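Local coordinates for protein glia-derived nexin (Homo sapiens, PDB 4DY0) that inhibits serine proteases such as thrombin, trypsin and urokinase as a heparin-binding serpin and promotes neurite extension by inhibiting thrombin, at residues K55-R63 against V291-D299; P275-K286 against H319-E330. All blocks are in the same frame, centred on the assembly; numbering follows the deposited sequence.

Contact 1 of 2, residues K55-R63 against V291-D299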
loop_
_atom_site.group_PDB
_atom_site.type_symbol
_atom_site.label_atom_id
_atom_site.label_comp_id
_atom_site.label_asym_id
_atom_site.label_seq_id
_atom_site.Cartn_x
_atom_site.Cartn_y
_atom_site.Cartn_z
ATOM N N LYS A 55 -22.177 8.806 -1.300
ATOM C CA LYS A 55 -21.336 9.341 -2.371
ATOM C C LYS A 55 -20.694 10.662 -1.952
ATOM O O LYS A 55 -19.520 10.910 -2.227
ATOM C CB LYS A 55 -22.162 9.532 -3.650
ATOM C CG LYS A 55 -21.380 10.079 -4.840
ATOM C CD LYS A 55 -22.311 10.381 -6.008
ATOM C CE LYS A 55 -21.619 11.189 -7.096
ATOM N NZ LYS A 55 -20.560 10.413 -7.800
ATOM N N LYS A 56 -21.476 11.501 -1.279
ATOM C CA LYS A 56 -21.013 12.804 -0.810
ATOM C C LYS A 56 -19.799 12.697 0.129
ATOM O O LYS A 56 -18.817 13.427 -0.025
ATOM C CB LYS A 56 -22.167 13.558 -0.132
ATOM C CG LYS A 56 -21.811 14.943 0.390
ATOM N N GLN A 57 -19.862 11.791 1.099
ATOM C CA GLN A 57 -18.737 11.595 2.014
ATOM C C GLN A 57 -17.485 11.142 1.267
ATOM O O GLN A 57 -16.391 11.647 1.509
ATOM C CB GLN A 57 -19.094 10.594 3.110
ATOM C CG GLN A 57 -20.201 11.074 4.038
ATOM C CD GLN A 57 -20.574 10.038 5.084
ATOM O OE1 GLN A 57 -20.308 8.845 4.917
ATOM N NE2 GLN A 57 -21.200 10.491 6.167
ATOM N N LEU A 58 -17.652 10.192 0.352
ATOM C CA LEU A 58 -16.531 9.714 -0.450
ATOM C C LEU A 58 -15.901 10.839 -1.273
ATOM O O LEU A 58 -14.681 11.020 -1.265
ATOM C CB LEU A 58 -16.977 8.575 -1.367
ATOM C CG LEU A 58 -17.058 7.196 -0.711
ATOM C CD1 LEU A 58 -17.919 6.242 -1.542
ATOM C CD2 LEU A 58 -15.655 6.635 -0.500
ATOM N N ALA A 59 -16.740 11.595 -1.975
ATOM C CA ALA A 59 -16.262 12.671 -2.833
ATOM C C ALA A 59 -15.541 13.739 -2.023
ATOM O O ALA A 59 -14.524 14.277 -2.456
ATOM C CB ALA A 59 -17.416 13.283 -3.625
ATOM N N MET A 60 -16.069 14.043 -0.845
ATOM C CA MET A 60 -15.454 15.038 0.024
ATOM C C MET A 60 -14.065 14.600 0.491
ATOM O O MET A 60 -13.121 15.390 0.485
ATOM C CB MET A 60 -16.337 15.323 1.240
ATOM C CG MET A 60 -15.809 16.444 2.126
ATOM S SD MET A 60 -15.715 15.989 3.872
ATOM C CE MET A 60 -14.185 15.064 3.916
ATOM N N VAL A 61 -13.944 13.343 0.908
ATOM C CA VAL A 61 -12.670 12.833 1.404
ATOM C C VAL A 61 -11.645 12.694 0.278
ATOM O O VAL A 61 -10.492 13.093 0.420
ATOM C CB VAL A 61 -12.837 11.477 2.107
ATOM C CG1 VAL A 61 -11.480 10.874 2.419
ATOM C CG2 VAL A 61 -13.666 11.633 3.371
ATOM N N MET A 62 -12.071 12.126 -0.844
ATOM C CA MET A 62 -11.175 11.935 -1.977
ATOM C C MET A 62 -10.874 13.264 -2.655
ATOM O O MET A 62 -9.841 13.425 -3.302
ATOM C CB MET A 62 -11.786 10.954 -2.976
ATOM C CG MET A 62 -11.941 9.550 -2.422
ATOM S SD MET A 62 -13.085 8.559 -3.398
ATOM C CE MET A 62 -12.233 8.497 -4.977
ATOM N N ARG A 63 -11.786 14.217 -2.499
ATOM C CA ARG A 63 -11.611 15.544 -3.073
ATOM C C ARG A 63 -11.737 15.508 -4.593
ATOM O O ARG A 63 -11.227 16.386 -5.283
ATOM C CB ARG A 63 -10.264 16.145 -2.656
ATOM C CG ARG A 63 -10.189 16.556 -1.190
ATOM C CD ARG A 63 -8.816 17.110 -0.831
ATOM N N VAL A 291 -12.747 7.489 10.461
ATOM C CA VAL A 291 -12.076 8.637 11.063
ATOM C C VAL A 291 -11.919 9.762 10.043
ATOM O O VAL A 291 -11.935 10.943 10.404
ATOM C CB VAL A 291 -10.692 8.254 11.631
ATOM C CG1 VAL A 291 -9.899 9.502 12.022
ATOM C CG2 VAL A 291 -10.845 7.304 12.812
ATOM N N LEU A 292 -11.769 9.388 8.775
ATOM C CA LEU A 292 -11.670 10.363 7.688
ATOM C C LEU A 292 -13.026 10.957 7.317
ATOM O O LEU A 292 -13.101 11.920 6.552
ATOM C CB LEU A 292 -11.025 9.740 6.447
ATOM C CG LEU A 292 -9.537 9.397 6.532
ATOM C CD1 LEU A 292 -9.027 8.933 5.171
ATOM C CD2 LEU A 292 -8.724 10.586 7.044
ATOM N N GLY A 293 -14.095 10.379 7.852
ATOM C CA GLY A 293 -15.437 10.902 7.617
ATOM C C GLY A 293 -16.317 10.068 6.701
ATOM O O GLY A 293 -17.413 10.493 6.339
ATOM N N ILE A 294 -15.841 8.887 6.311
ATOM C CA ILE A 294 -16.637 7.989 5.475
ATOM C C ILE A 294 -17.332 6.960 6.356
ATOM O O ILE A 294 -16.766 5.908 6.643
ATOM C CB ILE A 294 -15.766 7.249 4.440
ATOM C CG1 ILE A 294 -15.044 8.247 3.534
ATOM C CG2 ILE A 294 -16.616 6.299 3.611
ATOM C CD1 ILE A 294 -13.869 7.649 2.788
ATOM N N THR A 295 -18.554 7.266 6.782
ATOM C CA THR A 295 -19.257 6.434 7.764
ATOM C C THR A 295 -20.470 5.678 7.214
ATOM O O THR A 295 -20.712 4.528 7.589
ATOM C CB THR A 295 -19.726 7.273 8.970
ATOM O OG1 THR A 295 -20.442 8.421 8.499
ATOM C CG2 THR A 295 -18.536 7.731 9.796
ATOM N N ASP A 296 -21.231 6.323 6.336
ATOM C CA ASP A 296 -22.487 5.752 5.848
ATOM C C ASP A 296 -22.337 4.365 5.214
ATOM O O ASP A 296 -23.069 3.440 5.558
ATOM C CB ASP A 296 -23.169 6.703 4.866
ATOM C CG ASP A 296 -23.712 7.950 5.539
ATOM O OD1 ASP A 296 -23.458 8.151 6.748
ATOM O OD2 ASP A 296 -24.401 8.731 4.853
ATOM N N MET A 297 -21.391 4.224 4.292
ATOM C CA MET A 297 -21.239 2.974 3.549
ATOM C C MET A 297 -21.066 1.747 4.442
ATOM O O MET A 297 -21.278 0.622 3.998
ATOM C CB MET A 297 -20.076 3.067 2.561
ATOM C CG MET A 297 -18.693 3.016 3.189
ATOM S SD MET A 297 -17.425 3.292 1.933
ATOM C CE MET A 297 -15.955 2.789 2.822
ATOM N N PHE A 298 -20.684 1.963 5.697
ATOM C CA PHE A 298 -20.477 0.856 6.626
ATOM C C PHE A 298 -21.705 0.608 7.484
ATOM O O PHE A 298 -21.772 -0.380 8.210
ATOM C CB PHE A 298 -19.267 1.119 7.526
ATOM C CG PHE A 298 -17.986 1.298 6.773
ATOM C CD1 PHE A 298 -17.437 0.249 6.056
ATOM C CD2 PHE A 298 -17.325 2.515 6.787
ATOM C CE1 PHE A 298 -16.252 0.410 5.358
ATOM C CE2 PHE A 298 -16.139 2.684 6.092
ATOM C CZ PHE A 298 -15.603 1.629 5.376
ATOM N N ASP A 299 -22.678 1.508 7.403
ATOM C CA ASP A 299 -23.862 1.410 8.244
ATOM C C ASP A 299 -24.990 0.700 7.512
ATOM O O ASP A 299 -25.305 1.019 6.367
ATOM C CB ASP A 299 -24.307 2.794 8.720
ATOM C CG ASP A 299 -25.487 2.732 9.674
ATOM O OD1 ASP A 299 -26.628 2.508 9.213
ATOM O OD2 ASP A 299 -25.270 2.926 10.887
HETATM O O HOH W 1 -20.010 6.820 2.983
#

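Contact 2 of 2, residues P275-K286 against H319-E330. With SO4 (sulfate ion), chain D.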
loop_
_atom_site.group_PDB
_atom_site.type_symbol
_atom_site.label_atom_id
_atom_site.label_comp_id
_atom_site.label_asym_id
_atom_site.label_seq_id
_atom_site.Cartn_x
_atom_site.Cartn_y
_atom_site.Cartn_z
ATOM N N PRO A 275 17.939 -5.463 5.703
ATOM C CA PRO A 275 17.413 -6.800 5.927
ATOM C C PRO A 275 16.929 -7.439 4.633
ATOM O O PRO A 275 16.244 -6.796 3.831
ATOM C CB PRO A 275 16.226 -6.554 6.856
ATOM C CG PRO A 275 16.602 -5.332 7.603
ATOM C CD PRO A 275 17.319 -4.473 6.598
ATOM N N LYS A 276 17.311 -8.690 4.424
ATOM C CA LYS A 276 16.721 -9.492 3.368
ATOM C C LYS A 276 15.494 -10.160 3.981
ATOM O O LYS A 276 15.618 -10.953 4.910
ATOM C CB LYS A 276 17.724 -10.537 2.876
ATOM C CG LYS A 276 17.087 -11.815 2.351
ATOM C CD LYS A 276 17.990 -12.526 1.354
ATOM C CE LYS A 276 17.395 -13.866 0.962
ATOM N NZ LYS A 276 17.371 -14.034 -0.512
ATOM N N PHE A 277 14.309 -9.819 3.488
ATOM C CA PHE A 277 13.086 -10.292 4.126
ATOM C C PHE A 277 11.863 -10.095 3.244
ATOM O O PHE A 277 11.937 -9.490 2.175
ATOM C CB PHE A 277 12.862 -9.543 5.440
ATOM C CG PHE A 277 12.305 -8.158 5.253
ATOM C CD1 PHE A 277 13.073 -7.159 4.665
ATOM C CD2 PHE A 277 11.011 -7.855 5.658
ATOM C CE1 PHE A 277 12.562 -5.882 4.486
ATOM C CE2 PHE A 277 10.489 -6.580 5.483
ATOM C CZ PHE A 277 11.266 -5.592 4.894
ATOM N N THR A 278 10.733 -10.607 3.717
ATOM C CA THR A 278 9.459 -10.419 3.055
ATOM C C THR A 278 8.532 -9.641 3.977
ATOM O O THR A 278 8.271 -10.057 5.105
ATOM C CB THR A 278 8.807 -11.766 2.715
ATOM O OG1 THR A 278 9.706 -12.545 1.914
ATOM C CG2 THR A 278 7.505 -11.552 1.967
ATOM N N ALA A 279 8.051 -8.503 3.491
ATOM C CA ALA A 279 7.119 -7.669 4.232
ATOM C C ALA A 279 5.699 -7.961 3.775
ATOM O O ALA A 279 5.379 -7.805 2.601
ATOM C CB ALA A 279 7.446 -6.200 4.014
ATOM N N VAL A 280 4.847 -8.374 4.705
ATOM C CA VAL A 280 3.469 -8.699 4.371
ATOM C C VAL A 280 2.510 -8.370 5.515
ATOM O O VAL A 280 2.771 -8.694 6.674
ATOM C CB VAL A 280 3.321 -10.182 3.984
ATOM C CG1 VAL A 280 3.951 -11.075 5.054
ATOM C CG2 VAL A 280 1.858 -10.532 3.775
ATOM N N ALA A 281 1.399 -7.722 5.180
ATOM C CA ALA A 281 0.387 -7.386 6.169
ATOM C C ALA A 281 -0.993 -7.290 5.534
ATOM O O ALA A 281 -1.132 -6.926 4.367
ATOM C CB ALA A 281 0.739 -6.084 6.868
ATOM N N GLN A 282 -2.012 -7.627 6.310
ATOM C CA GLN A 282 -3.384 -7.456 5.878
ATOM C C GLN A 282 -4.081 -6.533 6.859
ATOM O O GLN A 282 -3.698 -6.450 8.023
ATOM C CB GLN A 282 -4.108 -8.797 5.823
ATOM C CG GLN A 282 -5.575 -8.675 5.461
ATOM C CD GLN A 282 -6.345 -9.959 5.695
ATOM O OE1 GLN A 282 -5.933 -11.034 5.254
ATOM N NE2 GLN A 282 -7.475 -9.852 6.388
ATOM N N THR A 283 -5.108 -5.839 6.397
ATOM C CA THR A 283 -5.809 -4.930 7.268
ATOM C C THR A 283 -7.215 -4.655 6.760
ATOM O O THR A 283 -7.476 -4.711 5.559
ATOM C CB THR A 283 -5.036 -3.604 7.410
ATOM O OG1 THR A 283 -5.381 -2.981 8.649
ATOM C CG2 THR A 283 -5.361 -2.660 6.261
ATOM N N ASP A 284 -8.121 -4.374 7.689
ATOM C CA ASP A 284 -9.459 -3.934 7.348
ATOM C C ASP A 284 -9.468 -2.413 7.382
ATOM O O ASP A 284 -9.209 -1.810 8.424
ATOM C CB ASP A 284 -10.466 -4.502 8.348
ATOM C CG ASP A 284 -11.903 -4.240 7.945
ATOM O OD1 ASP A 284 -12.123 -3.575 6.913
ATOM O OD2 ASP A 284 -12.814 -4.695 8.667
ATOM N N LEU A 285 -9.767 -1.792 6.246
ATOM C CA LEU A 285 -9.690 -0.336 6.119
ATOM C C LEU A 285 -10.863 0.400 6.761
ATOM O O LEU A 285 -10.839 1.622 6.882
ATOM C CB LEU A 285 -9.575 0.055 4.643
ATOM C CG LEU A 285 -8.168 0.194 4.054
ATOM C CD1 LEU A 285 -7.140 -0.552 4.885
ATOM C CD2 LEU A 285 -8.135 -0.260 2.598
ATOM N N LYS A 286 -11.882 -0.342 7.177
ATOM C CA LYS A 286 -13.122 0.256 7.681
ATOM C C LYS A 286 -12.946 1.379 8.711
ATOM O O LYS A 286 -13.393 2.505 8.488
ATOM C CB LYS A 286 -14.057 -0.823 8.236
ATOM C CG LYS A 286 -15.301 -0.271 8.918
ATOM C CD LYS A 286 -16.400 -1.316 9.013
ATOM C CE LYS A 286 -15.951 -2.523 9.812
ATOM N NZ LYS A 286 -16.998 -3.575 9.843
ATOM N N HIS A 319 -16.589 -5.091 5.001
ATOM C CA HIS A 319 -15.145 -5.016 5.181
ATOM C C HIS A 319 -14.492 -4.567 3.886
ATOM O O HIS A 319 -14.977 -4.876 2.794
ATOM C CB HIS A 319 -14.567 -6.381 5.561
ATOM C CG HIS A 319 -15.087 -6.925 6.853
ATOM N ND1 HIS A 319 -14.809 -6.345 8.072
ATOM C CD2 HIS A 319 -15.857 -8.007 7.118
ATOM C CE1 HIS A 319 -15.394 -7.039 9.031
ATOM N NE2 HIS A 319 -16.037 -8.053 8.480
ATOM N N ILE A 320 -13.393 -3.833 4.021
ATOM C CA ILE A 320 -12.541 -3.489 2.896
ATOM C C ILE A 320 -11.152 -3.999 3.224
ATOM O O ILE A 320 -10.424 -3.379 3.999
ATOM C CB ILE A 320 -12.483 -1.969 2.666
ATOM C CG1 ILE A 320 -13.884 -1.418 2.386
ATOM C CG2 ILE A 320 -11.542 -1.644 1.513
ATOM C CD1 ILE A 320 -13.951 0.100 2.333
ATOM N N LEU A 321 -10.797 -5.144 2.649
ATOM C CA LEU A 321 -9.557 -5.830 2.998
ATOM C C LEU A 321 -8.435 -5.553 2.014
ATOM O O LEU A 321 -8.583 -5.752 0.807
ATOM C CB LEU A 321 -9.792 -7.335 3.081
ATOM C CG LEU A 321 -10.947 -7.752 3.988
ATOM C CD1 LEU A 321 -11.264 -9.221 3.789
ATOM C CD2 LEU A 321 -10.625 -7.454 5.443
ATOM N N GLN A 322 -7.307 -5.093 2.543
ATOM C CA GLN A 322 -6.111 -4.901 1.742
ATOM C C GLN A 322 -4.980 -5.768 2.276
ATOM O O GLN A 322 -4.713 -5.786 3.478
ATOM C CB GLN A 322 -5.681 -3.436 1.745
ATOM C CG GLN A 322 -4.398 -3.184 0.972
ATOM C CD GLN A 322 -4.043 -1.714 0.895
ATOM O OE1 GLN A 322 -3.397 -1.167 1.795
ATOM N NE2 GLN A 322 -4.460 -1.062 -0.191
ATOM N N LYS A 323 -4.325 -6.493 1.376
ATOM C CA LYS A 323 -3.143 -7.258 1.738
ATOM C C LYS A 323 -1.992 -6.861 0.829
ATOM O O LYS A 323 -2.122 -6.863 -0.392
ATOM C CB LYS A 323 -3.415 -8.755 1.640
ATOM C CG LYS A 323 -2.331 -9.620 2.258
ATOM C CD LYS A 323 -2.896 -10.959 2.710
ATOM C CE LYS A 323 -1.814 -11.847 3.307
ATOM N NZ LYS A 323 -2.408 -13.031 3.982
ATOM N N ALA A 324 -0.868 -6.503 1.435
ATOM C CA ALA A 324 0.290 -6.045 0.683
ATOM C C ALA A 324 1.474 -6.929 1.013
ATOM O O ALA A 324 1.686 -7.289 2.171
ATOM C CB ALA A 324 0.598 -4.585 1.007
ATOM N N LYS A 325 2.241 -7.283 -0.009
ATOM C CA LYS A 325 3.350 -8.208 0.167
ATOM C C LYS A 325 4.504 -7.842 -0.756
ATOM O O LYS A 325 4.349 -7.812 -1.975
ATOM C CB LYS A 325 2.881 -9.639 -0.100
ATOM C CG LYS A 325 3.961 -10.699 0.016
ATOM C CD LYS A 325 3.334 -12.084 0.106
ATOM C CE LYS A 325 4.378 -13.174 0.106
ATOM N NZ LYS A 325 3.757 -14.512 0.313
ATOM N N ILE A 326 5.655 -7.547 -0.163
ATOM C CA ILE A 326 6.849 -7.229 -0.928
ATOM C C ILE A 326 8.029 -8.063 -0.438
ATOM O O ILE A 326 8.248 -8.200 0.762
ATOM C CB ILE A 326 7.204 -5.729 -0.831
ATOM C CG1 ILE A 326 8.457 -5.423 -1.656
ATOM C CG2 ILE A 326 7.410 -5.323 0.619
ATOM C CD1 ILE A 326 8.951 -4.003 -1.516
ATOM N N GLU A 327 8.777 -8.639 -1.370
ATOM C CA GLU A 327 9.994 -9.345 -1.006
ATOM C C GLU A 327 11.221 -8.490 -1.295
ATOM O O GLU A 327 11.338 -7.883 -2.359
ATOM C CB GLU A 327 10.108 -10.687 -1.729
ATOM C CG GLU A 327 11.427 -11.389 -1.431
ATOM C CD GLU A 327 11.542 -12.755 -2.079
ATOM O OE1 GLU A 327 12.596 -13.403 -1.903
ATOM O OE2 GLU A 327 10.584 -13.181 -2.757
ATOM N N VAL A 328 12.129 -8.435 -0.331
ATOM C CA VAL A 328 13.379 -7.723 -0.510
ATOM C C VAL A 328 14.520 -8.732 -0.554
ATOM O O VAL A 328 14.798 -9.402 0.440
ATOM C CB VAL A 328 13.600 -6.710 0.624
ATOM C CG1 VAL A 328 14.934 -6.011 0.461
ATOM C CG2 VAL A 328 12.463 -5.700 0.639
ATOM N N SER A 329 15.169 -8.844 -1.710
ATOM C CA SER A 329 16.205 -9.856 -1.914
ATOM C C SER A 329 17.424 -9.305 -2.653
ATOM O O SER A 329 17.512 -8.102 -2.909
ATOM C CB SER A 329 15.628 -11.048 -2.676
ATOM O OG SER A 329 16.505 -12.160 -2.630
ATOM N N GLU A 330 18.353 -10.196 -2.997
ATOM C CA GLU A 330 19.589 -9.824 -3.687
ATOM C C GLU A 330 19.364 -9.449 -5.150
ATOM O O GLU A 330 20.026 -8.553 -5.682
ATOM C CB GLU A 330 20.609 -10.972 -3.633
ATOM C CG GLU A 330 21.264 -11.205 -2.280
ATOM C CD GLU A 330 20.544 -12.241 -1.437
ATOM O OE1 GLU A 330 19.388 -12.587 -1.761
ATOM O OE2 GLU A 330 21.137 -12.708 -0.442
HETATM S S SO4 D . 0.109 -15.417 2.210
HETATM O O1 SO4 D . 1.387 -16.077 2.563
HETATM O O2 SO4 D . 0.037 -14.098 2.875
HETATM O O3 SO4 D . 0.043 -15.233 0.742
HETATM O O4 SO4 D . -1.023 -16.257 2.666
#

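Contact 1 of 2, residues K55-R63 against V291-D299
Gln57 of helix 52-62 reaches over to Thr295 and Asp296 in the loop that leaves helix 286-291, and the contact illustrates how one amide can hold the start of a short 3-10 segment (296-298). It joins the helical region of the serpin fold to this loop, and Leu58 and Met297 continue the packing onto Leu43 and Leu46 of helix 36-47. Helix 286-291 ends in a Schellman motif at Gly293, whose positive phi turns the chain so that it runs on beside the other helix.

The polar interactions gather on the amide of Gln57. Its chain is extended beyond CG (chi2 178°), which carries the group past the carbonyl of Gly293. OE1 accepts from Asp296 N at 3.0 Å, in the carbonyl plane and on a lone pair, and from Thr295 N, also at 3.0 Å but from well above that plane. A water donates to the same oxygen, so OE1 takes two successive backbone N-H groups directly and a third, that of Met297, through the water. At the other end of the amide, NE2 donates to Thr295 OG1 at 3.2 Å and weakly to Asp296 OD1. The carboxylate of Asp296 has a stronger partner in Arg53, with which it forms a salt bridge.

The apolar interactions lie further along. Leu58 CD2 meets Ile294 CD1 at 3.9 Å, the two side chains crossing at about a right angle. Both methyls of Val61 lie on Ile294; CG1 also comes 4.2 Å from Leu292 CD1. CG2, 3.7 Å from Ile294 CG1, also lies 3.2 Å from Leu292 O.

Contact 2 of 2, residues P275-K286 against H319-E330
Val328, Lys276 and Gln322 give up most surface where strands 266-284 and 319-328 run antiparallel in beta-sheet A. In serpins the other side of strand 319-328, here parallel to 162-170, borders the place where the cleaved reactive-centre loop inserts. Val328 forms a hydrogen-bonded pair with Phe277: Val328 N donates to Phe277 O at 2.7 Å. Phe277 CG stands between its backbone N and carbonyl carbon (chi1 78°), which brings ring atom CE1 to within 3.9 Å of Val328 CG2.

Lys276, just outside this pair, runs alongside the carbonyl of Val328 and bends at its last torsion. Its NZ donates to Glu330 OE1 at 2.8 Å, on the syn lone pair, in a salt bridge, and to Ser329 OG at 3.0 Å. Glu330 OE2 is taken by Thr183.

Gln322 pairs with Thr283 through backbone bonds in both directions. Its buried amide turns to Asn166 and the backbone of Ser35, while its CB packs on Leu285 CD2. Asp284 closes the strand: OD2 accepts from His319 ND1 at 2.7 Å, and OD1 takes Ile320 N and the capping Lys286 N from opposite faces.

On the face of Val280, Lys323 NZ donates to the carbonyl of Asp147 and, weakly, to O2 of a sulfate probably from the crystallisation liquor. The Lys276-Glu330 salt bridge and the Asp284 carboxylate, which takes three N-H groups, add side-chain bonds where the regular backbone pairing ends.

Contact 1 and contact 2 have centres about 25 Å apart, yet they meet where residues 296-298 reach the end of the strand pair. There Met297 CE packs 3.4 Å from Ile320 CD1, and Phe298 CZ lies 3.8 Å from that same methyl. The ring of Phe298 also touches the aliphatic part of Lys286: Phe298 CD1 lies 3.5 Å from Lys286 CD. Strand 266-284 leads through helix 286-291 into the loop of contact 1 and the chain returns as strand 319-328, so the segments alternate. Both contacts lie away from the predicted reactive bond, Arg346-Ser347; the sulfate, probably from the crystallisation liquor, lies by Lys323 and Lys325 of contact 2.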